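Long-range contacts in cellulosome protein dockerin type I (Clostridium thermocellum, PDB 2WZ8), which probably binds carbohydrate through a calcium-containing family 35 carbohydrate-binding module within a cellulosome component: residues E12-A17 and N140-A145; G21-R26 and S45-Q50; T61-V66 and I115-L120; F68-V73 and F102-G107. All blocks are in the same frame, centred on the assembly; numbering follows the deposited sequence. Where two conformers were deposited one is given.

How the interactions relate
Interactions 1, 3 and 4 share the four-stranded sheet: strand 140-147 of interaction 1 runs beside strand 60-69, which pairs with strand 112-120 in interaction 3 and carries the first segment of interaction 4 at its end. Interaction 2 lies about 21 Å from interaction 3, centre to centre, at the border of the five-stranded sheet, but meets interaction 1 where Arg26 reaches the carbonyls of Glu14 and Asp15. Their chemistry follows their place. Interaction 1 is buried and built on calcium; interaction 3 has one apolar, buried face and one exposed face; interactions 2 and 4, both partly buried, join loops mainly by backbone contacts and by asparagines and aromatic rings, respectively.

Interaction 1: residues E12-A17 and N140-A145; sequences EAEDPA and NIDKIA. With CA (calcium ion), chain B.
Glu12 and Asp142 share a calcium ion that ties the end of strand 9-12 to strand 140-147. Glu12 contributes OE1 alone, 2.3 Å from the calcium; a sharp bend at its chi2 (-71°) brings this oxygen back across CB of Lys143, 3.5 Å from OE1. Glu14, carried on the type I turn from Glu12 to Asp15, binds side-on with both carboxylate oxygens, its OE1 lying 2.5 Å from the calcium. Asp142 holds the metal twice: OD1 at 2.2 Å and its own backbone O at 2.5 Å. With CG anti to N (chi1 -176°), carboxylate and carbonyl form a chelate. That carbonyl also accepts a straight hydrogen bond from Ala13 N, 3.0 Å from Asp142 O, the donor standing above the carbonyl plane. Ala13 CB turns toward the strand and packs 4.0 Å from Ile141 CG2. Ser33 and Gln36 complete the site with their backbone oxygens, consistent with the structural calcium of related modules. Asp142 and Lys143 form a classic beta bulge opposite Gln67, placing the strand's irregularity at the metal; strand 140-147 lies between strands 9-12 and 60-69, while Ala13 and Ile141 pack on Leu49 of strand 49-56.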
loop_
_atom_site.group_PDB
_atom_site.type_symbol
_atom_site.label_atom_id
_atom_site.label_comp_id
_atom_site.label_asym_id
_atom_site.label_seq_id
_atom_site.Cartn_x
_atom_site.Cartn_y
_atom_site.Cartn_z
ATOM N N GLU A 12 -8.694 -2.087 4.452
ATOM C CA GLU A 12 -7.574 -2.578 5.253
ATOM C C GLU A 12 -6.641 -3.383 4.378
ATOM O O GLU A 12 -7.084 -4.174 3.539
ATOM C CB GLU A 12 -8.064 -3.431 6.414
ATOM C CG GLU A 12 -8.838 -2.643 7.440
ATOM C CD GLU A 12 -8.013 -1.669 8.311
ATOM O OE1 GLU A 12 -6.756 -1.685 8.257
ATOM O OE2 GLU A 12 -8.673 -0.879 9.067
ATOM N N ALA A 13 -5.338 -3.238 4.591
ATOM C CA ALA A 13 -4.372 -4.012 3.821
ATOM C C ALA A 13 -4.601 -5.536 4.009
ATOM O O ALA A 13 -4.470 -6.346 3.099
ATOM C CB ALA A 13 -2.967 -3.622 4.240
ATOM N N GLU A 14 -4.934 -5.903 5.239
ATOM C CA GLU A 14 -5.141 -7.295 5.653
ATOM C C GLU A 14 -6.513 -7.862 5.299
ATOM O O GLU A 14 -6.818 -9.005 5.606
ATOM C CB GLU A 14 -4.949 -7.439 7.162
ATOM C CG GLU A 14 -5.983 -6.664 8.018
ATOM C CD GLU A 14 -5.610 -5.224 8.364
ATOM O OE1 GLU A 14 -4.763 -4.606 7.652
ATOM O OE2 GLU A 14 -6.158 -4.687 9.346
ATOM N N ASP A 15 -7.348 -7.042 4.673
ATOM C CA ASP A 15 -8.691 -7.496 4.262
ATOM C C ASP A 15 -8.560 -8.846 3.555
ATOM O O ASP A 15 -7.724 -9.001 2.668
ATOM C CB ASP A 15 -9.301 -6.467 3.309
ATOM C CG ASP A 15 -10.746 -6.736 2.927
ATOM O OD1 ASP A 15 -11.155 -7.878 2.786
ATOM O OD2 ASP A 15 -11.448 -5.753 2.690
ATOM N N PRO A 16 -9.393 -9.833 3.921
ATOM C CA PRO A 16 -9.195 -11.167 3.323
ATOM C C PRO A 16 -9.582 -11.257 1.849
ATOM O O PRO A 16 -9.278 -12.239 1.170
ATOM C CB PRO A 16 -10.051 -12.064 4.221
ATOM C CG PRO A 16 -11.083 -11.188 4.712
ATOM C CD PRO A 16 -10.384 -9.891 5.008
ATOM N N ALA A 17 -10.189 -10.193 1.335
ATOM C CA ALA A 17 -10.477 -10.093 -0.105
ATOM C C ALA A 17 -9.233 -9.825 -0.944
ATOM O O ALA A 17 -9.209 -10.058 -2.135
ATOM C CB ALA A 17 -11.493 -8.993 -0.363
ATOM N N ASN A 140 5.594 -0.925 5.221
ATOM C CA ASN A 140 4.482 -1.760 5.707
ATOM C C ASN A 140 3.181 -0.971 5.509
ATOM O O ASN A 140 3.114 0.209 5.832
ATOM C CB ASN A 140 4.678 -2.126 7.172
ATOM C CG ASN A 140 5.851 -3.027 7.404
ATOM O OD1 ASN A 140 6.410 -3.584 6.459
ATOM N ND2 ASN A 140 6.215 -3.196 8.657
ATOM N N ILE A 141 2.163 -1.625 4.975
ATOM C CA ILE A 141 0.900 -0.968 4.639
ATOM C C ILE A 141 -0.182 -1.407 5.603
ATOM O O ILE A 141 -0.415 -2.596 5.794
ATOM C CB ILE A 141 0.478 -1.199 3.194
ATOM C CG1 ILE A 141 1.622 -0.847 2.224
ATOM C CG2 ILE A 141 -0.842 -0.462 2.863
ATOM C CD1 ILE A 141 1.946 0.551 2.110
ATOM N N ASP A 142 -0.802 -0.421 6.242
ATOM C CA ASP A 142 -1.884 -0.646 7.222
ATOM C C ASP A 142 -3.273 -0.708 6.557
ATOM O O ASP A 142 -4.077 -1.637 6.753
ATOM C CB ASP A 142 -1.807 0.444 8.290
ATOM C CG ASP A 142 -2.810 0.283 9.408
ATOM O OD1 ASP A 142 -3.509 -0.760 9.472
ATOM O OD2 ASP A 142 -2.825 1.183 10.281
ATOM N N LYS A 143 -3.549 0.326 5.789
ATOM C CA LYS A 143 -4.823 0.509 5.080
ATOM C C LYS A 143 -4.661 1.608 4.036
ATOM O O LYS A 143 -3.682 2.331 4.034
ATOM C CB LYS A 143 -5.968 0.868 6.045
ATOM C CG LYS A 143 -5.760 2.119 6.812
ATOM C CD LYS A 143 -7.030 2.571 7.525
ATOM C CE LYS A 143 -6.805 3.731 8.457
ATOM N NZ LYS A 143 -8.066 4.285 9.072
ATOM N N ILE A 144 -5.645 1.689 3.154
ATOM C CA ILE A 144 -5.818 2.806 2.229
ATOM C C ILE A 144 -7.235 3.353 2.317
ATOM O O ILE A 144 -8.164 2.672 2.752
ATOM C CB ILE A 144 -5.461 2.412 0.766
ATOM C CG1 ILE A 144 -6.488 1.467 0.155
ATOM C CG2 ILE A 144 -4.012 1.853 0.632
ATOM C CD1 ILE A 144 -6.245 1.173 -1.304
ATOM N N ALA A 145 -7.372 4.611 1.927
ATOM C CA ALA A 145 -8.658 5.246 1.773
ATOM C C ALA A 145 -8.724 5.961 0.461
ATOM O O ALA A 145 -7.723 6.516 0.016
ATOM C CB ALA A 145 -8.917 6.217 2.931
HETATM CA CA CA B . -4.786 -2.556 9.028
#

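Interaction 2: residues G21-R26 and S45-Q50; sequences GGAAVR and SNNYLQ
Gly21 and Tyr48 make a turn-against-loop contact, mostly through the backbone, at the border of the five-stranded sheet. The chain from Gly21 to Ala24 forms a type II' turn, with Gly22 in its positive-phi position, and the turn lies against the segment leading into strand 49-56. Gly21 N donates to Tyr48 O at 2.9 Å, an almost straight bond. The phenol ring of Tyr48 folds back beneath the same glycine: chi1 of 67° sets CG between the backbone N and the carbonyl carbon. Gly21 CA then stands 4.0 Å from the centroid of the Tyr48 ring in a CH-pi contact, 16° off the ring normal, an approach eased by the absence of a side chain. Gly21 O closes the turn by accepting from Ala24 N at 3.1 Å, and it also receives a CA-H...O contact from Asn47 CA at 3.3 Å. Ala24 points its CB at the Tyr48 carbonyl, 3.4 Å from the oxygen, while Ala23 rests beside the Asn47 side chain. Beyond the contact, Arg128 of strand 123-130 makes a cation-pi interaction with Tyr48. The turn links strand 19-20, which borders strand 49-56, to strand 25-28, which pairs with strand 36-39.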
loop_
_atom_site.group_PDB
_atom_site.type_symbol
_atom_site.label_atom_id
_atom_site.label_comp_id
_atom_site.label_asym_id
_atom_site.label_seq_id
_atom_site.Cartn_x
_atom_site.Cartn_y
_atom_site.Cartn_z
ATOM N N GLY A 21 0.951 -11.876 -2.597
ATOM C CA GLY A 21 1.887 -12.738 -3.337
ATOM C C GLY A 21 3.159 -13.013 -2.584
ATOM O O GLY A 21 3.667 -12.170 -1.819
ATOM N N GLY A 22 3.704 -14.209 -2.791
ATOM C CA GLY A 22 5.035 -14.460 -2.324
ATOM C C GLY A 22 5.132 -14.366 -0.822
ATOM O O GLY A 22 4.337 -14.969 -0.090
ATOM N N ALA A 23 6.157 -13.638 -0.415
ATOM C CA ALA A 23 6.532 -13.428 0.965
ATOM C C ALA A 23 5.700 -12.358 1.690
ATOM O O ALA A 23 5.831 -12.176 2.918
ATOM C CB ALA A 23 8.030 -13.077 1.082
ATOM N N ALA A 24 4.838 -11.648 0.967
ATOM C CA ALA A 24 4.039 -10.615 1.656
ATOM C C ALA A 24 3.128 -11.335 2.651
ATOM O O ALA A 24 2.540 -12.370 2.327
ATOM C CB ALA A 24 3.223 -9.769 0.657
ATOM N N VAL A 25 2.955 -10.754 3.834
ATOM C CA VAL A 25 2.246 -11.425 4.898
ATOM C C VAL A 25 1.453 -10.466 5.796
ATOM O O VAL A 25 1.891 -9.364 6.098
ATOM C CB VAL A 25 3.262 -12.284 5.717
ATOM C CG1 VAL A 25 4.355 -11.363 6.389
ATOM C CG2 VAL A 25 2.539 -13.263 6.655
ATOM N N ARG A 26 0.278 -10.913 6.221
ATOM C CA ARG A 26 -0.504 -10.226 7.267
ATOM C C ARG A 26 0.119 -10.484 8.604
ATOM O O ARG A 26 0.422 -11.620 8.933
ATOM C CB ARG A 26 -1.939 -10.761 7.318
ATOM C CG ARG A 26 -2.761 -10.514 6.074
ATOM C CD ARG A 26 -4.122 -11.244 6.119
ATOM N NE ARG A 26 -4.932 -10.915 4.965
ATOM C CZ ARG A 26 -4.860 -11.516 3.785
ATOM N NH1 ARG A 26 -4.024 -12.515 3.587
ATOM N NH2 ARG A 26 -5.636 -11.103 2.802
ATOM N N SER A 45 9.170 -8.607 -7.357
ATOM C CA SER A 45 7.796 -8.217 -7.707
ATOM C C SER A 45 6.776 -9.298 -7.354
ATOM O O SER A 45 5.583 -9.040 -7.336
ATOM C CB SER A 45 7.690 -7.834 -9.194
ATOM O OG SER A 45 8.024 -8.914 -10.032
ATOM N N ASN A 46 7.254 -10.492 -7.055
ATOM C CA ASN A 46 6.301 -11.547 -6.701
ATOM C C ASN A 46 5.778 -11.390 -5.269
ATOM O O ASN A 46 4.791 -12.003 -4.907
ATOM C CB ASN A 46 6.904 -12.931 -6.917
ATOM C CG ASN A 46 8.288 -13.073 -6.283
ATOM O OD1 ASN A 46 8.569 -14.061 -5.623
ATOM N ND2 ASN A 46 9.157 -12.078 -6.483
ATOM N N ASN A 47 6.429 -10.535 -4.491
ATOM C CA ASN A 47 6.071 -10.336 -3.064
ATOM C C ASN A 47 5.234 -9.081 -2.906
ATOM O O ASN A 47 5.714 -8.039 -2.458
ATOM C CB ASN A 47 7.330 -10.228 -2.222
ATOM C CG ASN A 47 8.318 -11.338 -2.494
ATOM O OD1 ASN A 47 9.474 -11.075 -2.809
ATOM N ND2 ASN A 47 7.866 -12.547 -2.412
ATOM N N TYR A 48 4.000 -9.189 -3.361
ATOM C CA TYR A 48 3.127 -7.999 -3.563
ATOM C C TYR A 48 1.874 -8.040 -2.682
ATOM O O TYR A 48 1.484 -9.080 -2.169
ATOM C CB TYR A 48 2.737 -7.872 -5.041
ATOM C CG TYR A 48 1.852 -8.949 -5.568
ATOM C CD1 TYR A 48 0.486 -8.935 -5.333
ATOM C CD2 TYR A 48 2.372 -10.026 -6.264
ATOM C CE1 TYR A 48 -0.341 -9.913 -5.822
ATOM C CE2 TYR A 48 1.538 -11.028 -6.736
ATOM C CZ TYR A 48 0.192 -10.973 -6.520
ATOM O OH TYR A 48 -0.643 -11.978 -7.012
ATOM N N LEU A 49 1.257 -6.869 -2.548
ATOM C CA LEU A 49 -0.049 -6.700 -1.939
ATOM C C LEU A 49 -0.967 -6.107 -2.989
ATOM O O LEU A 49 -0.682 -5.034 -3.512
ATOM C CB LEU A 49 0.034 -5.715 -0.761
ATOM C CG LEU A 49 -1.253 -5.178 -0.138
ATOM C CD1 LEU A 49 -2.206 -6.292 0.323
ATOM C CD2 LEU A 49 -0.970 -4.131 0.970
ATOM N N GLN A 50 -2.034 -6.804 -3.293
ATOM C CA GLN A 50 -3.053 -6.274 -4.181
ATOM C C GLN A 50 -4.387 -6.126 -3.525
ATOM O O GLN A 50 -4.970 -7.082 -3.062
ATOM C CB GLN A 50 -3.177 -7.142 -5.431
ATOM C CG GLN A 50 -4.198 -6.634 -6.427
ATOM C CD GLN A 50 -4.116 -7.361 -7.729
ATOM O OE1 GLN A 50 -3.081 -7.289 -8.417
ATOM N NE2 GLN A 50 -5.183 -8.076 -8.088
#

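Interaction 3: residues T61-V66 and I115-L120; sequences TYRMVV and IIDVYL
Met64 lies alongside Ile116 and crosses Val118 on the buried face of an antiparallel strand pair, whose other face, with Thr61, Arg63, Ile115, Asp117 and Tyr119, is largely exposed. Four backbone hydrogen bonds join the strands, two in the Tyr62-Val118 pair and two in the Met64-Ile116 pair. On the buried side Met64 runs out straight and then bends at chi3 (63°), bringing CE 3.9 Å from Val118 CG1 and 4.1 Å from Ile116 CB. Tyr62 and Leu120 cross at about a right angle, CD2 of the tyrosine lying 3.8 Å from CD1 of the leucine. The Val118 carbonyl oxygen lies at the edge of the Tyr62 ring, near its plane, and Tyr62 OH bonds to Gln58 O. Val66 CG2 touches Ile116 CD1 at 4.1 Å. The exposed side is looser. Arg63 CB lies 3.8 Å from Ile115 CG2. A bend at chi3 leaves Arg63 NE 5.6 Å from Asp117 OD1, and these opposite charges make no salt bridge. Thr61 OG1 sits at the edge of the Tyr119 ring, 3.6 Å from CD1. Apolar on the side facing strands 86-92 and 98-102, mixed and largely solvent-facing on the other, the edge strand 112-120 pairs here with the inner strand 60-69 of the four-stranded sheet, consistent with the beta-sandwich jelly-roll fold of family 35 modules.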
loop_
_atom_site.group_PDB
_atom_site.type_symbol
_atom_site.label_atom_id
_atom_site.label_comp_id
_atom_site.label_asym_id
_atom_site.label_seq_id
_atom_site.Cartn_x
_atom_site.Cartn_y
_atom_site.Cartn_z
ATOM N N THR A 61 -9.719 10.775 -11.503
ATOM C CA THR A 61 -8.571 10.789 -10.590
ATOM C C THR A 61 -9.070 10.981 -9.160
ATOM O O THR A 61 -9.885 11.873 -8.840
ATOM C CB THR A 61 -7.543 11.875 -10.987
ATOM O OG1 THR A 61 -7.042 11.589 -12.302
ATOM C CG2 THR A 61 -6.403 11.938 -9.982
ATOM N N TYR A 62 -8.572 10.094 -8.299
ATOM C CA TYR A 62 -8.916 10.102 -6.887
ATOM C C TYR A 62 -7.656 10.257 -6.077
ATOM O O TYR A 62 -6.558 9.913 -6.520
ATOM C CB TYR A 62 -9.608 8.793 -6.497
ATOM C CG TYR A 62 -10.971 8.655 -7.113
ATOM C CD1 TYR A 62 -12.116 8.920 -6.369
ATOM C CD2 TYR A 62 -11.128 8.269 -8.451
ATOM C CE1 TYR A 62 -13.374 8.822 -6.933
ATOM C CE2 TYR A 62 -12.383 8.164 -9.014
ATOM C CZ TYR A 62 -13.501 8.428 -8.249
ATOM O OH TYR A 62 -14.772 8.343 -8.772
ATOM N N ARG A 63 -7.845 10.677 -4.846
ATOM C CA ARG A 63 -6.740 10.720 -3.883
ATOM C C ARG A 63 -6.783 9.448 -3.063
ATOM O O ARG A 63 -7.782 9.154 -2.398
ATOM C CB ARG A 63 -6.875 11.943 -2.982
ATOM C CG ARG A 63 -6.454 13.204 -3.700
ATOM C CD ARG A 63 -6.442 14.416 -2.781
ATOM N NE ARG A 63 -7.784 14.733 -2.297
ATOM C CZ ARG A 63 -8.276 14.357 -1.116
ATOM N NH1 ARG A 63 -7.528 13.636 -0.274
ATOM N NH2 ARG A 63 -9.522 14.700 -0.779
ATOM N N MET A 64 -5.677 8.729 -3.092
ATOM C CA MET A 64 -5.511 7.514 -2.292
ATOM C C MET A 64 -4.625 7.861 -1.102
ATOM O O MET A 64 -3.449 8.243 -1.236
ATOM C CB MET A 64 -4.856 6.397 -3.096
ATOM C CG MET A 64 -4.600 5.155 -2.249
ATOM S SD MET A 64 -3.956 3.743 -3.184
ATOM C CE MET A 64 -2.373 4.334 -3.792
ATOM N N VAL A 65 -5.229 7.785 0.064
ATOM C CA VAL A 65 -4.529 8.058 1.305
ATOM C C VAL A 65 -4.005 6.715 1.834
ATOM O O VAL A 65 -4.786 5.811 2.152
ATOM C CB VAL A 65 -5.469 8.666 2.382
ATOM C CG1 VAL A 65 -4.641 9.032 3.647
ATOM C CG2 VAL A 65 -6.222 9.881 1.852
ATOM N N VAL A 66 -2.699 6.595 1.895
ATOM C CA VAL A 66 -2.037 5.363 2.315
ATOM C C VAL A 66 -1.532 5.545 3.730
ATOM O O VAL A 66 -0.769 6.471 4.020
ATOM C CB VAL A 66 -0.855 5.015 1.375
ATOM C CG1 VAL A 66 -0.161 3.701 1.792
ATOM C CG2 VAL A 66 -1.298 4.921 -0.104
ATOM N N ILE A 115 -0.423 10.813 0.513
ATOM C CA ILE A 115 -1.419 10.804 -0.560
ATOM C C ILE A 115 -0.763 10.587 -1.898
ATOM O O ILE A 115 0.264 11.190 -2.249
ATOM C CB ILE A 115 -2.222 12.120 -0.582
ATOM C CG1 ILE A 115 -2.882 12.363 0.781
ATOM C CG2 ILE A 115 -3.257 12.143 -1.751
ATOM C CD1 ILE A 115 -3.474 13.788 0.991
ATOM N N ILE A 116 -1.412 9.728 -2.651
ATOM C CA ILE A 116 -1.014 9.391 -4.009
ATOM C C ILE A 116 -2.235 9.478 -4.913
ATOM O O ILE A 116 -3.251 8.872 -4.638
ATOM C CB ILE A 116 -0.433 7.955 -4.128
ATOM C CG1 ILE A 116 0.768 7.742 -3.195
ATOM C CG2 ILE A 116 -0.058 7.651 -5.558
ATOM C CD1 ILE A 116 1.195 6.319 -3.092
ATOM N N ASP A 117 -2.115 10.210 -6.006
ATOM C CA ASP A 117 -3.234 10.318 -6.936
ATOM C C ASP A 117 -3.277 9.068 -7.815
ATOM O O ASP A 117 -2.254 8.566 -8.278
ATOM C CB ASP A 117 -3.111 11.571 -7.818
ATOM C CG ASP A 117 -3.461 12.864 -7.089
ATOM O OD1 ASP A 117 -4.016 12.874 -5.982
ATOM O OD2 ASP A 117 -3.183 13.946 -7.676
ATOM N N VAL A 118 -4.486 8.560 -8.026
ATOM C CA VAL A 118 -4.708 7.387 -8.850
ATOM C C VAL A 118 -5.891 7.616 -9.794
ATOM O O VAL A 118 -6.894 8.187 -9.398
ATOM C CB VAL A 118 -4.937 6.117 -7.987
ATOM C CG1 VAL A 118 -3.651 5.742 -7.235
ATOM C CG2 VAL A 118 -6.138 6.253 -7.032
ATOM N N TYR A 119 -5.759 7.124 -11.024
ATOM C CA TYR A 119 -6.857 7.149 -11.986
ATOM C C TYR A 119 -7.590 5.816 -11.934
ATOM O O TYR A 119 -7.001 4.746 -12.156
ATOM C CB TYR A 119 -6.376 7.423 -13.430
ATOM C CG TYR A 119 -7.562 7.649 -14.345
ATOM C CD1 TYR A 119 -8.103 8.912 -14.496
ATOM C CD2 TYR A 119 -8.174 6.589 -14.988
ATOM C CE1 TYR A 119 -9.168 9.130 -15.309
ATOM C CE2 TYR A 119 -9.285 6.796 -15.799
ATOM C CZ TYR A 119 -9.778 8.068 -15.922
ATOM O OH TYR A 119 -10.862 8.315 -16.756
ATOM N N LEU A 120 -8.887 5.909 -11.612
ATOM C CA LEU A 120 -9.748 4.756 -11.475
ATOM C C LEU A 120 -10.875 4.772 -12.479
ATOM O O LEU A 120 -11.347 5.818 -12.900
ATOM C CB LEU A 120 -10.335 4.713 -10.065
ATOM C CG LEU A 120 -9.308 4.648 -8.920
ATOM C CD1 LEU A 120 -10.020 4.734 -7.555
ATOM C CD2 LEU A 120 -8.387 3.438 -9.022
#

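Interaction 4: residues F68-V73 and F102-G107; sequences FANAEV and FFNTRG
Phe68 sits between two phenylalanines in a relay of T-shaped stacks: Phe102 turns its edge to the face of Phe68, and Phe68 turns its own edge to the face of Phe103. This aromatic cluster, joined to two Asx turns, links the end of strand 60-69 to the loop after strand 98-102, bridging the two sheets of the beta-sandwich. Phe102 CD1 stands over the centre of the Phe68 ring, while Phe68 CZ stands over the middle of the Phe103 ring, 3.6 Å from Phe103 CZ. The Phe103 carbonyl oxygen lies in the plane of the Phe68 ring, 3.3 Å from CE1. Next to the rings, Asn70 is held by its backbone and its amide. Its N donates to Thr105 OG1 (3.0 Å, 172°), which also bonds to Thr110 O, and Asn70 O accepts from Thr105 N at 2.7 Å. A chi1 of 167° swings the Asn70 amide away from its own backbone N, and ND2 meets Phe103 O at 3.1 Å from above the carbonyl plane; ND2 also bonds to Val84 O. Asn70 OD1 accepts from Glu72 N in one Asx turn, as Asn104 OD1 does from Arg106 N in the other. A water donates to both Ala71 O and Asn104 OD1, lying 2.9 Å from the latter.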
loop_
_atom_site.group_PDB
_atom_site.type_symbol
_atom_site.label_atom_id
_atom_site.label_comp_id
_atom_site.label_asym_id
_atom_site.label_seq_id
_atom_site.Cartn_x
_atom_site.Cartn_y
_atom_site.Cartn_z
ATOM N N PHE A 68 0.749 3.878 6.580
ATOM C CA PHE A 68 1.950 3.037 6.455
ATOM C C PHE A 68 2.923 3.265 7.606
ATOM O O PHE A 68 2.853 4.299 8.292
ATOM C CB PHE A 68 2.642 3.314 5.100
ATOM C CG PHE A 68 3.315 4.660 5.037
ATOM C CD1 PHE A 68 4.652 4.796 5.368
ATOM C CD2 PHE A 68 2.577 5.796 4.738
ATOM C CE1 PHE A 68 5.266 6.019 5.388
ATOM C CE2 PHE A 68 3.179 7.039 4.784
ATOM C CZ PHE A 68 4.528 7.147 5.094
ATOM N N ALA A 69 3.861 2.319 7.753
ATOM C CA ALA A 69 5.003 2.467 8.658
ATOM C C ALA A 69 6.287 2.223 7.890
ATOM O O ALA A 69 6.341 1.374 7.028
ATOM C CB ALA A 69 4.883 1.561 9.871
ATOM N N ASN A 70 7.314 2.981 8.244
ATOM C CA ASN A 70 8.637 2.841 7.641
ATOM C C ASN A 70 9.701 3.352 8.597
ATOM O O ASN A 70 9.822 4.553 8.767
ATOM C CB ASN A 70 8.753 3.623 6.319
ATOM C CG ASN A 70 10.211 3.743 5.850
ATOM O OD1 ASN A 70 11.043 2.898 6.206
ATOM N ND2 ASN A 70 10.519 4.787 5.093
ATOM N N ALA A 71 10.483 2.442 9.198
ATOM C CA ALA A 71 11.565 2.828 10.127
ATOM C C ALA A 71 12.927 2.375 9.658
ATOM O O ALA A 71 13.833 2.190 10.468
ATOM C CB ALA A 71 11.282 2.327 11.559
ATOM N N GLU A 72 13.071 2.216 8.352
ATOM C CA GLU A 72 14.351 1.797 7.775
ATOM C C GLU A 72 15.450 2.824 8.025
ATOM O O GLU A 72 15.260 4.031 7.879
ATOM C CB GLU A 72 14.226 1.525 6.279
ATOM C CG GLU A 72 15.484 0.874 5.708
ATOM C CD GLU A 72 15.349 0.394 4.323
ATOM O OE1 GLU A 72 14.282 -0.110 3.937
ATOM O OE2 GLU A 72 16.389 0.459 3.604
ATOM N N VAL A 73 16.638 2.316 8.350
ATOM C CA VAL A 73 17.824 3.170 8.438
ATOM C C VAL A 73 18.948 2.588 7.583
ATOM O O VAL A 73 18.964 1.390 7.284
ATOM C CB VAL A 73 18.323 3.342 9.873
ATOM C CG1 VAL A 73 17.213 3.870 10.769
ATOM C CG2 VAL A 73 18.866 2.037 10.395
ATOM N N PHE A 102 8.172 6.903 0.141
ATOM C CA PHE A 102 7.491 7.043 1.435
ATOM C C PHE A 102 8.470 7.449 2.517
ATOM O O PHE A 102 9.507 6.793 2.735
ATOM C CB PHE A 102 6.844 5.715 1.824
ATOM C CG PHE A 102 5.598 5.406 1.065
ATOM C CD1 PHE A 102 4.374 5.772 1.569
ATOM C CD2 PHE A 102 5.643 4.725 -0.147
ATOM C CE1 PHE A 102 3.195 5.504 0.862
ATOM C CE2 PHE A 102 4.471 4.410 -0.814
ATOM C CZ PHE A 102 3.254 4.805 -0.308
ATOM N N PHE A 103 8.118 8.535 3.199
ATOM C CA PHE A 103 8.916 9.094 4.291
ATOM C C PHE A 103 9.043 8.114 5.464
ATOM O O PHE A 103 8.407 7.070 5.547
ATOM C CB PHE A 103 8.397 10.477 4.747
ATOM C CG PHE A 103 6.977 10.482 5.296
ATOM C CD1 PHE A 103 6.705 10.010 6.575
ATOM C CD2 PHE A 103 5.915 10.989 4.552
ATOM C CE1 PHE A 103 5.425 10.064 7.069
ATOM C CE2 PHE A 103 4.632 10.997 5.070
ATOM C CZ PHE A 103 4.388 10.548 6.312
ATOM N N ASN A 104 9.961 8.448 6.347
ATOM C CA ASN A 104 10.249 7.612 7.482
ATOM C C ASN A 104 9.353 7.995 8.665
ATOM O O ASN A 104 9.282 9.161 9.074
ATOM C CB ASN A 104 11.738 7.730 7.826
ATOM C CG ASN A 104 12.279 6.538 8.569
ATOM O OD1 ASN A 104 12.094 6.431 9.776
ATOM N ND2 ASN A 104 12.975 5.637 7.862
ATOM N N THR A 105 8.693 6.997 9.239
ATOM C CA THR A 105 7.846 7.181 10.420
ATOM C C THR A 105 8.595 6.948 11.749
ATOM O O THR A 105 8.026 7.112 12.830
ATOM C CB THR A 105 6.623 6.263 10.394
ATOM O OG1 THR A 105 7.056 4.903 10.536
ATOM C CG2 THR A 105 5.817 6.454 9.135
ATOM N N ARG A 106 9.838 6.505 11.622
ATOM C CA ARG A 106 10.808 6.359 12.736
ATOM C C ARG A 106 10.516 5.239 13.750
ATOM O O ARG A 106 11.268 5.020 14.698
ATOM C CB ARG A 106 10.995 7.683 13.489
ATOM C CG ARG A 106 11.634 8.778 12.691
ATOM C CD ARG A 106 11.820 10.091 13.522
ATOM N NE ARG A 106 12.608 11.040 12.761
ATOM C CZ ARG A 106 13.932 11.066 12.735
ATOM N NH1 ARG A 106 14.621 10.168 13.420
ATOM N NH2 ARG A 106 14.564 11.966 11.984
ATOM N N GLY A 107 9.456 4.517 13.504
ATOM C CA GLY A 107 9.062 3.357 14.259
ATOM C C GLY A 107 8.202 2.425 13.479
ATOM O O GLY A 107 7.310 2.857 12.762
HETATM O O HOH W 1 13.878 5.015 11.560
#